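Putative S-adenosylmethionine-dependent methyltransferase (Bacteroides thetaiotaomicron, PDB 1WYZ) is probably a methyltransferase of the RsmI-like family that takes its methyl group from S-adenosylmethionine, its own substrate being unestablished. Local coordinates at residues L155-L158 against E159-V162; E183-L186 against Q187-P191; T210-V213 against K214-K217. All coordinates share one frame; numbering follows the deposited sequence.

Contact 1. Residues L155-L158 against E159-V162; sequences LKTL and EQRV
K156 and E159, about one turn apart on helix 150-165, are bridged by a water that donates to both, 2.6 Å from the backbone O of K156 and 3.1 Å from OE1 of E159. The glutamate reaches this water with CG opposite its own amide nitrogen (chi1 -175°) and the chain extended beyond. The lysine tip runs the same way, but K156 NZ stays 4.5 Å from E159 OE1, beyond a salt bridge; NZ bonds instead to the backbone O of N188, while OE2 of E159 takes a salt bridge from R190 and a hydrogen bond with T193. A second donor to K156 O is the backbone N of Q160, at 3.0 Å. The Q160 side chain starts alongside the same carbonyl, its CG 3.2 Å from K156 O. At L158 O, V162 N donates in the carbonyl plane at 2.9 Å, and V162 CG2 rests beside that oxygen, 3.1 Å away. L155 and L158 leave the helix on its buried side and pack on F171, whereas R161 stretches to a salt bridge with E165 of the second subunit. With R190, T193 and the water on its buried carboxylate and K156 NZ nearby, E159 is probably kept ionised and tied to the segment that follows helix 178-188.

Contact 2. Residues E183-L186 against Q187-P191; sequences EDIL and QNCRP
The backbone O of D184 receives two N-H groups of the next turn: N188 N at 3.1 Å, nearly straight (165° at the hydrogen), and Q187 N at 3.3 Å, a weak bond. Q187 N divides itself, since it also makes a weak bond to E183 O at 3.2 Å. The next i to i+4 bond, C189 N to I185 O at 2.8 Å, is also sound, although C189 is the first residue to leave helical backbone angles. Its side chain turns back over the last turn, where SG lies 3.9 Å from CG2 of I185. That methyl stands opposite the isoleucine's own N, because CG1 takes the place opposite the carbonyl carbon (chi1 -61°). On another side of the helix, L186 and Q187 run side by side in the same direction, and CD1 of L186 touches OE1 of Q187 at 3.4 Å. The first torsion of the glutamine sets its CG close beside E183 O, and the bend at chi2 (-61°) then carries the amide to L186 CD1. E183 passes this amide at a slant, with OE2 3.7 Å from Q187 OE1 and the carboxylate and amide planes steeply inclined. D184 sends its carboxylate elsewhere, to a salt bridge of OD2 with R151, and I185 lies on L155 of helix 150-165. The last turn of helix 178-188 thus has one weakened, shared N-H at Q187 followed by two sound i to i+4 bonds; the helix connects the parallel strands 168-173 and 194-199 of the mixed sheet in a beta-alpha-beta connection, with strand 228-233 lying between them.

Contact 3. Residues T210-V213 against K214-K217; sequences TRTV and KDWK
R211 lays its side chain across one face of the W216 indole. With CG opposite the backbone N (chi1 161°) and a bend at chi3, its CD comes over the five-membered ring in a CH-pi contact, 3.6 Å from that ring's centroid. Farther out, CZ stands 4.3 Å from the centroid of the six-membered ring, a cation-pi pair over the face. The guanidinium is not stacked flat: its plane is turned 51° from the indole, and NH1 dips nearest, 3.3 Å from CZ3 of W216. Lower on the chain, R211 CG rests against CB of D215 at 3.5 Å. T212 follows with its two branches divided: CG2, lodged between the backbone N and carbonyl carbon, packs on D215 CB at 3.4 Å, while OG1 reaches away to the backbone O atoms of P191 and T193. V213 closes the turn with its own O, which receives W216 N at 3.2 Å and K217 N at 3.4 Å, both weak bonds. Its CA also meets the indole at the edge. W216 NE1 finds its acceptor in the backbone O of L195, on the next strand. With W216 cut back to an alanine, R211 would probably lose the aromatic face beneath its CD and guanidinium and be less fixed in rotation, and L195 O would lose its indole donor. The weakly bonded helical turn 213-216 thus folds back on edge strand 207-212, which pairs with strand 194-199 through backbone bonds between R211 and L195; the indole also packs on I197, F207 and Q209, V213 leans on L186 of helix 178-188, and R211 touches K112 of the second subunit.

The three contacts follow one another along the chain, all in the half of the protein built on the mixed five-stranded sheet. Contact 1 lies on helix 150-165, contact 2 at the end of helix 178-188 and contact 3 where edge strand 207-212 turns into helix 213-216. Contact 2 is the middle member: its centre is about 11 Å from that of contact 1 and about 10 Å from that of contact 3, and it touches both. Contacts 1 and 3 lie about 17 Å apart between centres, with nearest atoms about 6 Å apart and no touch. The end of helix 178-188 and the residues after it thus touch both helix 150-165 and the strand 207-212 turn.

Contact 1. Residues L155-L158 against E159-V162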
ATOM      1  N   LEU A 155     -10.323  -5.210  19.274  1.00 42.88           N
ATOM      2  CA  LEU A 155     -10.599  -3.786  19.045  1.00 42.96           C
ATOM      3  C   LEU A 155      -9.979  -2.950  20.157  1.00 44.01           C
ATOM      4  O   LEU A 155      -9.365  -1.913  19.906  1.00 44.64           O
ATOM      5  CB  LEU A 155     -12.114  -3.523  19.012  1.00 31.75           C
ATOM      6  CG  LEU A 155     -12.943  -4.181  17.901  1.00 30.84           C
ATOM      7  CD1 LEU A 155     -14.430  -4.127  18.240  1.00 25.49           C
ATOM      8  CD2 LEU A 155     -12.651  -3.483  16.580  1.00 29.17           C
ATOM      9  N   LYS A 156     -10.137  -3.418  21.389  1.00 38.95           N
ATOM     10  CA  LYS A 156      -9.620  -2.724  22.561  1.00 39.94           C
ATOM     11  C   LYS A 156      -8.090  -2.599  22.529  1.00 38.33           C
ATOM     12  O   LYS A 156      -7.542  -1.560  22.899  1.00 35.56           O
ATOM     13  CB  LYS A 156     -10.064  -3.473  23.819  1.00 74.36           C
ATOM     14  CG  LYS A 156     -10.266  -2.598  25.039  1.00 80.25           C
ATOM     15  CD  LYS A 156     -11.504  -1.720  24.907  1.00 85.23           C
ATOM     16  CE  LYS A 156     -11.731  -0.896  26.178  1.00 87.30           C
ATOM     17  NZ  LYS A 156     -12.849   0.080  26.030  1.00 90.97           N
ATOM     18  N   THR A 157      -7.413  -3.658  22.077  1.00 38.80           N
ATOM     19  CA  THR A 157      -5.952  -3.676  22.005  1.00 36.20           C
ATOM     20  C   THR A 157      -5.465  -2.812  20.857  1.00 34.80           C
ATOM     21  O   THR A 157      -4.489  -2.073  20.997  1.00 33.41           O
ATOM     22  CB  THR A 157      -5.400  -5.114  21.809  1.00 42.51           C
ATOM     23  OG1 THR A 157      -5.936  -5.981  22.815  1.00 42.05           O
ATOM     24  CG2 THR A 157      -3.887  -5.121  21.934  1.00 43.19           C
ATOM     25  N   LEU A 158      -6.132  -2.913  19.713  1.00 33.46           N
ATOM     26  CA  LEU A 158      -5.753  -2.101  18.562  1.00 32.77           C
ATOM     27  C   LEU A 158      -5.809  -0.649  19.003  1.00 32.87           C
ATOM     28  O   LEU A 158      -4.842   0.107  18.835  1.00 32.18           O
ATOM     29  CB  LEU A 158      -6.730  -2.322  17.408  1.00 41.61           C
ATOM     30  CG  LEU A 158      -6.337  -3.225  16.238  1.00 41.97           C
ATOM     31  CD1 LEU A 158      -5.476  -4.389  16.695  1.00 41.14           C
ATOM     32  CD2 LEU A 158      -7.612  -3.733  15.583  1.00 41.26           C
ATOM     33  N   GLU A 159      -6.945  -0.283  19.600  1.00 38.90           N
ATOM     34  CA  GLU A 159      -7.180   1.077  20.078  1.00 38.20           C
ATOM     35  C   GLU A 159      -6.087   1.544  21.041  1.00 39.14           C
ATOM     36  O   GLU A 159      -5.588   2.666  20.926  1.00 38.04           O
ATOM     37  CB  GLU A 159      -8.563   1.172  20.737  1.00 34.93           C
ATOM     38  CG  GLU A 159      -8.952   2.584  21.166  1.00 34.77           C
ATOM     39  CD  GLU A 159     -10.405   2.702  21.628  1.00 36.09           C
ATOM     40  OE1 GLU A 159     -10.877   1.807  22.366  1.00 36.08           O
ATOM     41  OE2 GLU A 159     -11.067   3.704  21.264  1.00 33.70           O
ATOM     42  N   GLN A 160      -5.699   0.683  21.978  1.00 38.62           N
ATOM     43  CA  GLN A 160      -4.657   1.059  22.928  1.00 41.36           C
ATOM     44  C   GLN A 160      -3.347   1.332  22.177  1.00 41.78           C
ATOM     45  O   GLN A 160      -2.639   2.297  22.480  1.00 39.72           O
ATOM     46  CB  GLN A 160      -4.477  -0.036  23.994  1.00 42.95           C
ATOM     47  CG  GLN A 160      -5.619  -0.068  25.021  1.00 48.12           C
ATOM     48  CD  GLN A 160      -5.589  -1.297  25.923  1.00 49.27           C
ATOM     49  OE1 GLN A 160      -5.481  -2.426  25.441  1.00 51.71           O
ATOM     50  NE2 GLN A 160      -5.697  -1.084  27.231  1.00 48.93           N
ATOM     51  N   ARG A 161      -3.042   0.498  21.183  1.00 39.74           N
ATOM     52  CA  ARG A 161      -1.829   0.671  20.393  1.00 42.38           C
ATOM     53  C   ARG A 161      -1.878   1.995  19.632  1.00 40.79           C
ATOM     54  O   ARG A 161      -0.847   2.632  19.386  1.00 37.45           O
ATOM     55  CB  ARG A 161      -1.654  -0.497  19.414  1.00 62.65           C
ATOM     56  CG  ARG A 161      -0.702  -1.573  19.907  1.00 67.33           C
ATOM     57  CD  ARG A 161      -0.598  -2.706  18.906  1.00 71.36           C
ATOM     58  NE  ARG A 161       0.452  -3.669  19.232  1.00 73.78           N
ATOM     59  CZ  ARG A 161       0.718  -4.746  18.499  1.00 75.69           C
ATOM     60  NH1 ARG A 161       0.010  -4.997  17.406  1.00 76.25           N
ATOM     61  NH2 ARG A 161       1.698  -5.567  18.848  1.00 77.00           N
ATOM     62  N   VAL A 162      -3.085   2.400  19.259  1.00 48.52           N
ATOM     63  CA  VAL A 162      -3.263   3.657  18.549  1.00 47.93           C
ATOM     64  C   VAL A 162      -2.557   4.800  19.280  1.00 47.22           C
ATOM     65  O   VAL A 162      -1.800   5.566  18.684  1.00 46.83           O
ATOM     66  CB  VAL A 162      -4.744   4.027  18.449  1.00 41.08           C
ATOM     67  CG1 VAL A 162      -4.894   5.365  17.758  1.00 39.48           C
ATOM     68  CG2 VAL A 162      -5.496   2.941  17.702  1.00 44.86           C
TER
HETATM   69  O   HOH W   1      -8.664   0.451  24.065  1.00 30.48           O

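Contact 2. Residues E183-L186 against Q187-P191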
ATOM      1  N   GLU A 183     -21.295  -1.678  14.842  1.00 38.85           N
ATOM      2  CA  GLU A 183     -21.978  -1.747  16.126  1.00 37.41           C
ATOM      3  C   GLU A 183     -20.939  -2.104  17.171  1.00 34.56           C
ATOM      4  O   GLU A 183     -20.918  -1.521  18.248  1.00 33.67           O
ATOM      5  CB  GLU A 183     -23.084  -2.814  16.108  1.00 64.44           C
ATOM      6  CG  GLU A 183     -23.705  -3.106  17.475  1.00 67.50           C
ATOM      7  CD  GLU A 183     -24.600  -1.980  17.983  1.00 71.08           C
ATOM      8  OE1 GLU A 183     -24.381  -0.808  17.589  1.00 69.50           O
ATOM      9  OE2 GLU A 183     -25.515  -2.268  18.792  1.00 70.73           O
ATOM     10  N   ASP A 184     -20.067  -3.056  16.848  1.00 34.76           N
ATOM     11  CA  ASP A 184     -19.022  -3.467  17.786  1.00 34.27           C
ATOM     12  C   ASP A 184     -17.972  -2.383  18.075  1.00 33.15           C
ATOM     13  O   ASP A 184     -17.535  -2.226  19.224  1.00 30.52           O
ATOM     14  CB  ASP A 184     -18.315  -4.737  17.299  1.00 46.28           C
ATOM     15  CG  ASP A 184     -19.149  -5.983  17.512  1.00 47.81           C
ATOM     16  OD1 ASP A 184     -19.765  -6.108  18.586  1.00 48.20           O
ATOM     17  OD2 ASP A 184     -19.179  -6.843  16.605  1.00 48.46           O
ATOM     18  N   ILE A 185     -17.575  -1.644  17.042  1.00 34.37           N
ATOM     19  CA  ILE A 185     -16.583  -0.596  17.204  1.00 36.34           C
ATOM     20  C   ILE A 185     -17.064   0.495  18.159  1.00 38.68           C
ATOM     21  O   ILE A 185     -16.326   0.920  19.056  1.00 38.10           O
ATOM     22  CB  ILE A 185     -16.211   0.020  15.833  1.00 35.78           C
ATOM     23  CG1 ILE A 185     -15.621  -1.074  14.941  1.00 34.19           C
ATOM     24  CG2 ILE A 185     -15.205   1.164  16.010  1.00 34.64           C
ATOM     25  CD1 ILE A 185     -14.177  -1.400  15.130  1.00 48.01           C
ATOM     26  N   LEU A 186     -18.314   0.921  17.989  1.00 44.82           N
ATOM     27  CA  LEU A 186     -18.882   1.976  18.821  1.00 46.43           C
ATOM     28  C   LEU A 186     -19.303   1.539  20.223  1.00 46.90           C
ATOM     29  O   LEU A 186     -19.566   2.375  21.093  1.00 46.45           O
ATOM     30  CB  LEU A 186     -20.053   2.634  18.089  1.00 87.18           C
ATOM     31  CG  LEU A 186     -21.208   1.740  17.634  1.00 90.21           C
ATOM     32  CD1 LEU A 186     -22.158   1.490  18.806  1.00 90.80           C
ATOM     33  CD2 LEU A 186     -21.949   2.426  16.482  1.00 91.47           C
ATOM     34  N   GLN A 187     -19.369   0.232  20.450  1.00 40.75           N
ATOM     35  CA  GLN A 187     -19.716  -0.259  21.773  1.00 41.14           C
ATOM     36  C   GLN A 187     -18.448  -0.379  22.611  1.00 39.64           C
ATOM     37  O   GLN A 187     -18.423   0.025  23.773  1.00 40.50           O
ATOM     38  CB  GLN A 187     -20.400  -1.624  21.695  1.00 54.04           C
ATOM     39  CG  GLN A 187     -21.772  -1.577  21.071  1.00 55.91           C
ATOM     40  CD  GLN A 187     -22.711  -0.703  21.855  1.00 56.77           C
ATOM     41  OE1 GLN A 187     -23.686  -0.185  21.316  1.00 58.37           O
ATOM     42  NE2 GLN A 187     -22.428  -0.535  23.142  1.00 55.55           N
ATOM     43  N   ASN A 188     -17.389  -0.907  22.003  1.00 44.08           N
ATOM     44  CA  ASN A 188     -16.115  -1.117  22.693  1.00 42.57           C
ATOM     45  C   ASN A 188     -15.063  -0.008  22.627  1.00 41.82           C
ATOM     46  O   ASN A 188     -14.184   0.059  23.489  1.00 42.43           O
ATOM     47  CB  ASN A 188     -15.475  -2.416  22.197  1.00 41.51           C
ATOM     48  CG  ASN A 188     -16.441  -3.577  22.204  1.00 40.38           C
ATOM     49  OD1 ASN A 188     -17.146  -3.818  21.219  1.00 39.09           O
ATOM     50  ND2 ASN A 188     -16.500  -4.292  23.321  1.00 37.84           N
ATOM     51  N   CYS A 189     -15.137   0.857  21.622  1.00 37.12           N
ATOM     52  CA  CYS A 189     -14.147   1.919  21.489  1.00 34.40           C
ATOM     53  C   CYS A 189     -14.520   3.203  22.205  1.00 34.54           C
ATOM     54  O   CYS A 189     -15.692   3.434  22.516  1.00 31.94           O
ATOM     55  CB  CYS A 189     -13.875   2.197  20.012  1.00 40.28           C
ATOM     56  SG  CYS A 189     -12.995   0.823  19.188  1.00 42.01           S
ATOM     57  N   ARG A 190     -13.508   4.032  22.473  1.00 38.97           N
ATOM     58  CA  ARG A 190     -13.703   5.299  23.167  1.00 38.30           C
ATOM     59  C   ARG A 190     -14.493   6.262  22.312  1.00 36.21           C
ATOM     60  O   ARG A 190     -14.478   6.177  21.088  1.00 34.73           O
ATOM     61  CB  ARG A 190     -12.367   5.976  23.493  1.00 59.78           C
ATOM     62  CG  ARG A 190     -11.423   5.220  24.403  1.00 64.24           C
ATOM     63  CD  ARG A 190     -10.334   6.169  24.867  1.00 68.25           C
ATOM     64  NE  ARG A 190      -9.158   5.446  25.334  1.00 76.15           N
ATOM     65  CZ  ARG A 190      -8.433   4.639  24.564  1.00 77.71           C
ATOM     66  NH1 ARG A 190      -8.776   4.462  23.295  1.00 80.84           N
ATOM     67  NH2 ARG A 190      -7.371   4.011  25.057  1.00 76.97           N
ATOM     68  N   PRO A 191     -15.185   7.212  22.947  1.00 35.28           N
ATOM     69  CA  PRO A 191     -15.965   8.179  22.169  1.00 35.14           C
ATOM     70  C   PRO A 191     -15.127   9.152  21.321  1.00 36.31           C
ATOM     71  O   PRO A 191     -15.576   9.603  20.259  1.00 35.59           O
ATOM     72  CB  PRO A 191     -16.819   8.879  23.236  1.00 25.05           C
ATOM     73  CG  PRO A 191     -16.016   8.730  24.486  1.00 26.96           C
ATOM     74  CD  PRO A 191     -15.462   7.335  24.385  1.00 25.22           C
TER

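Contact 3. Residues T210-V213 against K214-K217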
ATOM      1  N   THR A 210     -14.181  10.174   7.507  1.00 42.03           N
ATOM      2  CA  THR A 210     -13.606   9.984   8.829  1.00 41.59           C
ATOM      3  C   THR A 210     -14.495  10.678   9.837  1.00 42.02           C
ATOM      4  O   THR A 210     -15.070  11.725   9.559  1.00 41.76           O
ATOM      5  CB  THR A 210     -12.198  10.568   8.932  1.00 31.60           C
ATOM      6  OG1 THR A 210     -11.303   9.760   8.165  1.00 32.97           O
ATOM      7  CG2 THR A 210     -11.733  10.589  10.375  1.00 30.19           C
ATOM      8  N   ARG A 211     -14.587  10.103  11.023  1.00 44.24           N
ATOM      9  CA  ARG A 211     -15.440  10.679  12.032  1.00 45.00           C
ATOM     10  C   ARG A 211     -15.286   9.936  13.344  1.00 44.25           C
ATOM     11  O   ARG A 211     -15.105   8.719  13.367  1.00 44.80           O
ATOM     12  CB  ARG A 211     -16.870  10.603  11.520  1.00 52.43           C
ATOM     13  CG  ARG A 211     -17.936  10.735  12.539  1.00 54.41           C
ATOM     14  CD  ARG A 211     -19.239  10.382  11.872  1.00 57.60           C
ATOM     15  NE  ARG A 211     -19.497  11.251  10.735  1.00 58.92           N
ATOM     16  CZ  ARG A 211     -20.505  11.084   9.892  1.00 61.28           C
ATOM     17  NH1 ARG A 211     -21.347  10.072  10.064  1.00 61.47           N
ATOM     18  NH2 ARG A 211     -20.676  11.931   8.884  1.00 60.65           N
ATOM     19  N   THR A 212     -15.355  10.685  14.438  1.00 42.12           N
ATOM     20  CA  THR A 212     -15.217  10.122  15.773  1.00 39.85           C
ATOM     21  C   THR A 212     -16.321   9.097  16.081  1.00 39.99           C
ATOM     22  O   THR A 212     -17.422   9.157  15.515  1.00 39.71           O
ATOM     23  CB  THR A 212     -15.238  11.248  16.832  1.00 32.73           C
ATOM     24  OG1 THR A 212     -14.814  10.723  18.091  1.00 36.41           O
ATOM     25  CG2 THR A 212     -16.641  11.828  16.982  1.00 29.32           C
ATOM     26  N   VAL A 213     -16.028   8.155  16.977  1.00 36.75           N
ATOM     27  CA  VAL A 213     -17.011   7.133  17.342  1.00 37.10           C
ATOM     28  C   VAL A 213     -18.304   7.750  17.888  1.00 38.65           C
ATOM     29  O   VAL A 213     -19.398   7.255  17.609  1.00 37.33           O
ATOM     30  CB  VAL A 213     -16.424   6.154  18.375  1.00 35.50           C
ATOM     31  CG1 VAL A 213     -17.511   5.237  18.923  1.00 32.89           C
ATOM     32  CG2 VAL A 213     -15.344   5.326  17.719  1.00 34.33           C
ATOM     33  N   LYS A 214     -18.167   8.825  18.661  1.00 29.51           N
ATOM     34  CA  LYS A 214     -19.316   9.520  19.226  1.00 31.84           C
ATOM     35  C   LYS A 214     -20.204  10.060  18.109  1.00 31.50           C
ATOM     36  O   LYS A 214     -21.422   9.956  18.178  1.00 28.38           O
ATOM     37  CB  LYS A 214     -18.861  10.686  20.109  1.00 50.33           C
ATOM     38  CG  LYS A 214     -20.008  11.471  20.741  1.00 53.63           C
ATOM     39  CD  LYS A 214     -19.544  12.805  21.306  1.00 54.09           C
ATOM     40  CE  LYS A 214     -20.677  13.526  22.018  1.00 54.59           C
ATOM     41  NZ  LYS A 214     -21.149  12.784  23.231  1.00 56.66           N
ATOM     42  N   ASP A 215     -19.585  10.639  17.082  1.00 49.74           N
ATOM     43  CA  ASP A 215     -20.341  11.202  15.962  1.00 52.58           C
ATOM     44  C   ASP A 215     -20.803  10.182  14.929  1.00 53.75           C
ATOM     45  O   ASP A 215     -21.556  10.524  14.023  1.00 54.41           O
ATOM     46  CB  ASP A 215     -19.547  12.324  15.272  1.00 56.95           C
ATOM     47  CG  ASP A 215     -19.533  13.621  16.085  1.00 61.17           C
ATOM     48  OD1 ASP A 215     -20.632  14.151  16.381  1.00 61.46           O
ATOM     49  OD2 ASP A 215     -18.429  14.107  16.425  1.00 61.05           O
ATOM     50  N   TRP A 216     -20.354   8.937  15.058  1.00 36.96           N
ATOM     51  CA  TRP A 216     -20.780   7.901  14.129  1.00 39.89           C
ATOM     52  C   TRP A 216     -22.118   7.337  14.602  1.00 44.40           C
ATOM     53  O   TRP A 216     -22.954   6.931  13.792  1.00 43.32           O
ATOM     54  CB  TRP A 216     -19.738   6.778  14.042  1.00 44.11           C
ATOM     55  CG  TRP A 216     -18.765   6.919  12.887  1.00 39.68           C
ATOM     56  CD1 TRP A 216     -17.405   6.968  12.962  1.00 39.50           C
ATOM     57  CD2 TRP A 216     -19.090   6.991  11.488  1.00 36.31           C
ATOM     58  NE1 TRP A 216     -16.860   7.062  11.700  1.00 38.15           N
ATOM     59  CE2 TRP A 216     -17.873   7.080  10.777  1.00 36.24           C
ATOM     60  CE3 TRP A 216     -20.293   6.986  10.768  1.00 33.80           C
ATOM     61  CZ2 TRP A 216     -17.819   7.165   9.380  1.00 34.51           C
ATOM     62  CZ3 TRP A 216     -20.244   7.069   9.375  1.00 34.56           C
ATOM     63  CH2 TRP A 216     -19.012   7.157   8.696  1.00 34.03           C
ATOM     64  N   LYS A 217     -22.316   7.334  15.920  1.00 75.68           N
ATOM     65  CA  LYS A 217     -23.543   6.820  16.522  1.00 81.84           C
ATOM     66  C   LYS A 217     -24.723   7.110  15.620  1.00 85.65           C
ATOM     67  O   LYS A 217     -25.405   6.196  15.155  1.00 86.46           O
ATOM     68  CB  LYS A 217     -23.764   7.460  17.892  1.00 88.48           C
ATOM     69  CG  LYS A 217     -22.658   7.149  18.899  1.00 90.96           C
ATOM     70  CD  LYS A 217     -22.584   5.652  19.207  1.00 91.26           C
ATOM     71  CE  LYS A 217     -21.420   5.321  20.134  1.00 89.93           C
ATOM     72  NZ  LYS A 217     -21.515   6.000  21.453  1.00 89.77           N
TER